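Local structure of protein (congerin I) (Conger myriaster, 1C1L) at residues S32-E37 with S43-H48; K98-I103 with N108-N113. The protein binds beta-galactosides as a homodimeric galectin of the conger eel, though its physiological role is not yet known. All blocks are in the same frame, centred on the assembly; numbering follows the deposited sequence.

Contact 1: S32-E37 with S43-H48; sequences SVNVGE and SLHLDH. With GAL (beta-D-galactopyranose), chain B.
H45 reaches from strand 44-48 to both N34 of the neighbouring strand and the galactose. Its CB passes 3.8 Å from N34 OD1, and with CG anti to the backbone N (chi1 168°) the ring runs alongside the N34 amide, the two planes 27° apart. H45 ND1 gives its hydrogen to N34 OD1 at 2.8 Å, nearly straight and in the plane of both ring and carbonyl. H45 CE1 lies 3.5 Å from S32 CB, and H45 CD2 comes close to C6 of the sugar. At the tip H45 NE2 hydrogen-bonds galactose O4 at 2.7 Å. N34 is itself steadied: its ND2 donates to S32 OG at 3.2 Å. The ND1 bond should hold the imidazole in the rotation that presents NE2 to the sugar, which would make N34 a second-shell residue. A water joins S32 OG to D47 OD1, while D47 OD2 forms salt bridges with R30 and R49. On the other face V33, V35, L44 and L46 turn into the sandwich core. The pairing ends in a classic beta bulge, where V35 sits across from two residues, S43 and L44. This antiparallel hairpin carries the histidine and aspartate of the galectin carbohydrate-binding site.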
loop_
_atom_site.group_PDB
_atom_site.type_symbol
_atom_site.label_atom_id
_atom_site.label_comp_id
_atom_site.label_asym_id
_atom_site.label_seq_id
_atom_site.Cartn_x
_atom_site.Cartn_y
_atom_site.Cartn_z
ATOM N N SER A 32 -12.449 8.196 8.312
ATOM C CA SER A 32 -11.523 9.155 7.759
ATOM C C SER A 32 -10.303 8.549 7.093
ATOM O O SER A 32 -9.858 7.447 7.412
ATOM C CB SER A 32 -11.052 10.098 8.847
ATOM O OG SER A 32 -10.551 9.386 9.976
ATOM N N VAL A 33 -9.811 9.333 6.151
ATOM C CA VAL A 33 -8.543 9.063 5.488
ATOM C C VAL A 33 -7.623 10.104 6.100
ATOM O O VAL A 33 -7.938 11.303 6.138
ATOM C CB VAL A 33 -8.618 9.299 3.968
ATOM C CG1 VAL A 33 -7.251 9.082 3.347
ATOM C CG2 VAL A 33 -9.631 8.341 3.352
ATOM N N ASN A 34 -6.487 9.637 6.612
ATOM C CA ASN A 34 -5.531 10.491 7.289
ATOM C C ASN A 34 -4.151 10.370 6.664
ATOM O O ASN A 34 -3.643 9.253 6.569
ATOM C CB ASN A 34 -5.410 10.086 8.751
ATOM C CG ASN A 34 -6.766 10.047 9.418
ATOM O OD1 ASN A 34 -7.307 11.072 9.840
ATOM N ND2 ASN A 34 -7.404 8.884 9.477
ATOM N N VAL A 35 -3.555 11.470 6.198
ATOM C CA VAL A 35 -2.175 11.460 5.712
ATOM C C VAL A 35 -1.370 12.526 6.437
ATOM O O VAL A 35 -1.840 13.640 6.745
ATOM C CB VAL A 35 -2.019 11.743 4.173
ATOM C CG1 VAL A 35 -2.499 10.525 3.415
ATOM C CG2 VAL A 35 -2.791 12.976 3.727
ATOM N N GLY A 36 -0.131 12.175 6.743
ATOM C CA GLY A 36 0.737 13.098 7.421
ATOM C C GLY A 36 2.012 12.404 7.821
ATOM O O GLY A 36 2.515 11.527 7.110
ATOM N N GLU A 37 2.517 12.780 8.984
ATOM C CA GLU A 37 3.743 12.198 9.502
ATOM C C GLU A 37 3.461 11.057 10.475
ATOM O O GLU A 37 4.259 10.135 10.634
ATOM C CB GLU A 37 4.547 13.238 10.227
ATOM C CG GLU A 37 5.017 14.536 9.550
ATOM C CD GLU A 37 5.843 15.379 10.515
ATOM O OE1 GLU A 37 5.571 15.377 11.715
ATOM O OE2 GLU A 37 6.775 16.044 10.075
ATOM N N SER A 43 -1.404 16.190 7.994
ATOM C CA SER A 43 -1.655 17.288 7.071
ATOM C C SER A 43 -3.091 17.241 6.547
ATOM O O SER A 43 -3.660 18.290 6.232
ATOM C CB SER A 43 -0.689 17.230 5.890
ATOM O OG SER A 43 0.590 17.672 6.301
ATOM N N LEU A 44 -3.733 16.083 6.444
ATOM C CA LEU A 44 -5.111 16.031 5.993
ATOM C C LEU A 44 -5.820 14.907 6.716
ATOM O O LEU A 44 -5.319 13.778 6.792
ATOM C CB LEU A 44 -5.185 15.798 4.467
ATOM C CG LEU A 44 -6.589 15.607 3.867
ATOM C CD1 LEU A 44 -7.403 16.878 3.984
ATOM C CD2 LEU A 44 -6.453 15.173 2.419
ATOM N N HIS A 45 -6.955 15.280 7.304
ATOM C CA HIS A 45 -7.884 14.363 7.934
ATOM C C HIS A 45 -9.130 14.587 7.104
ATOM O O HIS A 45 -9.671 15.698 7.119
ATOM C CB HIS A 45 -8.134 14.763 9.390
ATOM C CG HIS A 45 -9.304 14.060 10.075
ATOM N ND1 HIS A 45 -9.390 12.829 10.546
ATOM C CD2 HIS A 45 -10.481 14.693 10.408
ATOM C CE1 HIS A 45 -10.547 12.675 11.135
ATOM N NE2 HIS A 45 -11.197 13.800 11.040
ATOM N N LEU A 46 -9.614 13.588 6.371
ATOM C CA LEU A 46 -10.767 13.726 5.502
ATOM C C LEU A 46 -11.826 12.815 6.078
ATOM O O LEU A 46 -11.742 11.590 5.945
ATOM C CB LEU A 46 -10.380 13.293 4.083
ATOM C CG LEU A 46 -11.518 13.164 3.061
ATOM C CD1 LEU A 46 -12.100 14.526 2.743
ATOM C CD2 LEU A 46 -10.993 12.500 1.818
ATOM N N ASP A 47 -12.808 13.399 6.756
ATOM C CA ASP A 47 -13.817 12.647 7.472
ATOM C C ASP A 47 -15.177 12.650 6.771
ATOM O O ASP A 47 -15.740 13.715 6.490
ATOM C CB ASP A 47 -13.921 13.250 8.880
ATOM C CG ASP A 47 -14.486 12.329 9.946
ATOM O OD1 ASP A 47 -14.413 11.111 9.840
ATOM O OD2 ASP A 47 -15.002 12.850 10.917
ATOM N N HIS A 48 -15.673 11.476 6.373
ATOM C CA HIS A 48 -17.008 11.348 5.807
ATOM C C HIS A 48 -17.916 10.933 6.936
ATOM O O HIS A 48 -17.797 9.830 7.472
ATOM C CB HIS A 48 -17.082 10.279 4.698
ATOM C CG HIS A 48 -16.602 10.792 3.343
ATOM N ND1 HIS A 48 -15.351 10.927 2.959
ATOM C CD2 HIS A 48 -17.378 11.227 2.290
ATOM C CE1 HIS A 48 -15.303 11.418 1.757
ATOM N NE2 HIS A 48 -16.530 11.602 1.351
HETATM C C1 GAL B . -13.763 16.432 15.812
HETATM C C2 GAL B . -13.725 14.907 15.914
HETATM C C3 GAL B . -12.382 14.367 15.418
HETATM C C4 GAL B . -12.052 14.925 14.022
HETATM C C5 GAL B . -12.191 16.441 14.019
HETATM C C6 GAL B . -11.976 17.034 12.643
HETATM O O2 GAL B . -13.918 14.531 17.273
HETATM O O3 GAL B . -12.446 12.950 15.379
HETATM O O4 GAL B . -12.941 14.345 13.080
HETATM O O5 GAL B . -13.509 16.838 14.473
HETATM O O6 GAL B . -12.056 18.437 12.689
HETATM O O HOH W 1 -12.804 9.452 11.665
#

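Contact 2: K98-I103 with N108-N113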
loop_
_atom_site.group_PDB
_atom_site.type_symbol
_atom_site.label_atom_id
_atom_site.label_comp_id
_atom_site.label_asym_id
_atom_site.label_seq_id
_atom_site.Cartn_x
_atom_site.Cartn_y
_atom_site.Cartn_z
ATOM N N LYS A 98 -1.737 23.347 -1.863
ATOM C CA LYS A 98 -3.017 22.673 -1.711
ATOM C C LYS A 98 -2.957 21.164 -1.893
ATOM O O LYS A 98 -2.072 20.636 -2.579
ATOM C CB LYS A 98 -4.029 23.154 -2.740
ATOM C CG LYS A 98 -4.361 24.629 -2.750
ATOM C CD LYS A 98 -5.229 24.896 -3.956
ATOM C CE LYS A 98 -5.417 26.393 -4.097
ATOM N NZ LYS A 98 -6.272 26.727 -5.222
ATOM N N PHE A 99 -3.916 20.518 -1.262
ATOM C CA PHE A 99 -4.263 19.128 -1.461
ATOM C C PHE A 99 -5.437 19.184 -2.416
ATOM O O PHE A 99 -6.299 20.077 -2.355
ATOM C CB PHE A 99 -4.760 18.426 -0.208
ATOM C CG PHE A 99 -3.616 18.069 0.708
ATOM C CD1 PHE A 99 -3.143 18.993 1.639
ATOM C CD2 PHE A 99 -3.007 16.810 0.581
ATOM C CE1 PHE A 99 -2.054 18.666 2.443
ATOM C CE2 PHE A 99 -1.920 16.495 1.390
ATOM C CZ PHE A 99 -1.444 17.419 2.314
ATOM N N TYR A 100 -5.453 18.193 -3.288
ATOM C CA TYR A 100 -6.477 18.001 -4.288
ATOM C C TYR A 100 -7.059 16.625 -4.003
ATOM O O TYR A 100 -6.352 15.605 -4.052
ATOM C CB TYR A 100 -5.841 18.056 -5.670
ATOM C CG TYR A 100 -5.074 19.350 -5.880
ATOM C CD1 TYR A 100 -5.779 20.508 -6.188
ATOM C CD2 TYR A 100 -3.683 19.390 -5.761
ATOM C CE1 TYR A 100 -5.107 21.707 -6.381
ATOM C CE2 TYR A 100 -3.001 20.593 -5.953
ATOM C CZ TYR A 100 -3.729 21.743 -6.266
ATOM O OH TYR A 100 -3.102 22.952 -6.465
ATOM N N ILE A 101 -8.353 16.581 -3.708
ATOM C CA ILE A 101 -9.051 15.369 -3.307
ATOM C C ILE A 101 -10.043 15.014 -4.393
ATOM O O ILE A 101 -10.978 15.766 -4.698
ATOM C CB ILE A 101 -9.760 15.612 -1.960
ATOM C CG1 ILE A 101 -8.737 16.008 -0.894
ATOM C CG2 ILE A 101 -10.507 14.346 -1.525
ATOM C CD1 ILE A 101 -9.254 17.007 0.161
ATOM N N ASP A 102 -9.847 13.887 -5.032
ATOM C CA ASP A 102 -10.740 13.456 -6.074
ATOM C C ASP A 102 -11.461 12.212 -5.584
ATOM O O ASP A 102 -10.881 11.125 -5.510
ATOM C CB ASP A 102 -9.892 13.192 -7.328
ATOM C CG ASP A 102 -10.606 12.705 -8.577
ATOM O OD1 ASP A 102 -11.619 12.014 -8.503
ATOM O OD2 ASP A 102 -10.130 13.011 -9.663
ATOM N N ILE A 103 -12.753 12.348 -5.282
ATOM C CA ILE A 103 -13.535 11.205 -4.861
ATOM C C ILE A 103 -14.138 10.566 -6.107
ATOM O O ILE A 103 -14.709 11.233 -6.978
ATOM C CB ILE A 103 -14.621 11.682 -3.874
ATOM C CG1 ILE A 103 -13.935 12.287 -2.659
ATOM C CG2 ILE A 103 -15.518 10.518 -3.454
ATOM C CD1 ILE A 103 -14.891 13.087 -1.768
ATOM N N ASN A 108 -14.570 16.880 -6.458
ATOM C CA ASN A 108 -13.173 17.196 -6.327
ATOM C C ASN A 108 -13.171 18.301 -5.297
ATOM O O ASN A 108 -13.966 19.248 -5.384
ATOM C CB ASN A 108 -12.601 17.700 -7.640
ATOM C CG ASN A 108 -12.677 16.610 -8.687
ATOM O OD1 ASN A 108 -13.035 16.847 -9.834
ATOM N ND2 ASN A 108 -12.383 15.358 -8.384
ATOM N N LEU A 109 -12.349 18.178 -4.270
ATOM C CA LEU A 109 -12.257 19.171 -3.208
ATOM C C LEU A 109 -10.815 19.630 -3.100
ATOM O O LEU A 109 -9.909 18.963 -3.606
ATOM C CB LEU A 109 -12.707 18.577 -1.869
ATOM C CG LEU A 109 -14.134 18.033 -1.790
ATOM C CD1 LEU A 109 -14.360 17.215 -0.534
ATOM C CD2 LEU A 109 -15.077 19.215 -1.849
ATOM N N GLU A 110 -10.553 20.791 -2.513
ATOM C CA GLU A 110 -9.205 21.275 -2.274
ATOM C C GLU A 110 -9.141 21.594 -0.807
ATOM O O GLU A 110 -10.171 21.891 -0.197
ATOM C CB GLU A 110 -8.904 22.548 -2.999
ATOM C CG GLU A 110 -8.782 22.310 -4.482
ATOM C CD GLU A 110 -8.685 23.566 -5.331
ATOM O OE1 GLU A 110 -8.650 24.678 -4.805
ATOM O OE2 GLU A 110 -8.648 23.425 -6.546
ATOM N N PHE A 111 -7.944 21.537 -0.258
ATOM C CA PHE A 111 -7.743 21.853 1.144
ATOM C C PHE A 111 -6.350 22.458 1.237
ATOM O O PHE A 111 -5.481 22.008 0.483
ATOM C CB PHE A 111 -7.837 20.572 1.984
ATOM C CG PHE A 111 -7.739 20.811 3.486
ATOM C CD1 PHE A 111 -8.811 21.370 4.184
ATOM C CD2 PHE A 111 -6.571 20.465 4.166
ATOM C CE1 PHE A 111 -8.704 21.588 5.563
ATOM C CE2 PHE A 111 -6.473 20.687 5.541
ATOM C CZ PHE A 111 -7.539 21.248 6.237
ATOM N N PRO A 112 -6.031 23.458 2.063
ATOM C CA PRO A 112 -4.694 24.011 2.135
ATOM C C PRO A 112 -3.666 23.008 2.623
ATOM O O PRO A 112 -3.946 22.125 3.435
ATOM C CB PRO A 112 -4.817 25.219 3.045
ATOM C CG PRO A 112 -6.066 24.960 3.845
ATOM C CD PRO A 112 -6.972 24.234 2.865
ATOM N N ASN A 113 -2.454 23.159 2.114
ATOM C CA ASN A 113 -1.327 22.392 2.608
ATOM C C ASN A 113 -0.794 23.329 3.680
ATOM O O ASN A 113 0.102 24.158 3.491
ATOM C CB ASN A 113 -0.291 22.174 1.503
ATOM C CG ASN A 113 0.926 21.362 1.916
ATOM O OD1 ASN A 113 1.217 21.180 3.104
ATOM N ND2 ASN A 113 1.698 20.820 0.990
HETATM O O HOH W 2 -14.172 13.069 -9.028
#
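F99 N donates to F111 O at 2.8 Å, an almost straight bond (175°). It is one of four backbone bonds closing the antiparallel hairpin of strands 98-103 and 108-112 in the galectin beta-sandwich, where 108-112 is an outermost strand of its sheet within this chain. I101 and L109 form the next hydrogen-bonded pair, each N giving to the other's O. On the inner face I101 CD1 approaches F111 CB at 4.2 Å, and I101 and F111 also meet M61 of the opposing sheet. With its CG beside the backbone N (chi1 -77°), F99 turns one ring edge to the carbonyl oxygens of F111 and P112; F99 CE1 lies 3.8 Å from N113 CA. N113, just past the strand, sends ND2 to the carbonyls of K117 and D95. The outer face is polar. The extended K98 chain crosses that of E110, and K98 NZ meets E110 OE1 at 3.2 Å from above the carboxylate plane, a salt bridge. Beside it the E110 carboxylate stands nearly perpendicular to the Y100 ring, whose hydroxyl bonds D95; E110 OE2 lies in the ring plane at its edge, 3.9 Å from Y100 CE1.

In the fold
The two hairpins follow one another along the chain and belong to opposite sheets of the sandwich; the centres of the two contacts lie about 11 Å apart. Contact 1 lies about 4 Å from the centre of the chain and contact 2 about 10 Å, centre to centre. Their inner faces meet directly: S43 CB packs on F99 CZ at 3.7 Å, and L44 CD1 on F111 CD2, also at 3.7 Å. Farther along, H48 NE2 lies 3.8 Å from I103 CD1. The galactose touches H45 of contact 1 directly, whereas the side chain of F111 in contact 2 is about 8 Å from the bound galactose. R30, R49, N62 and E74 also hydrogen-bond the galactose.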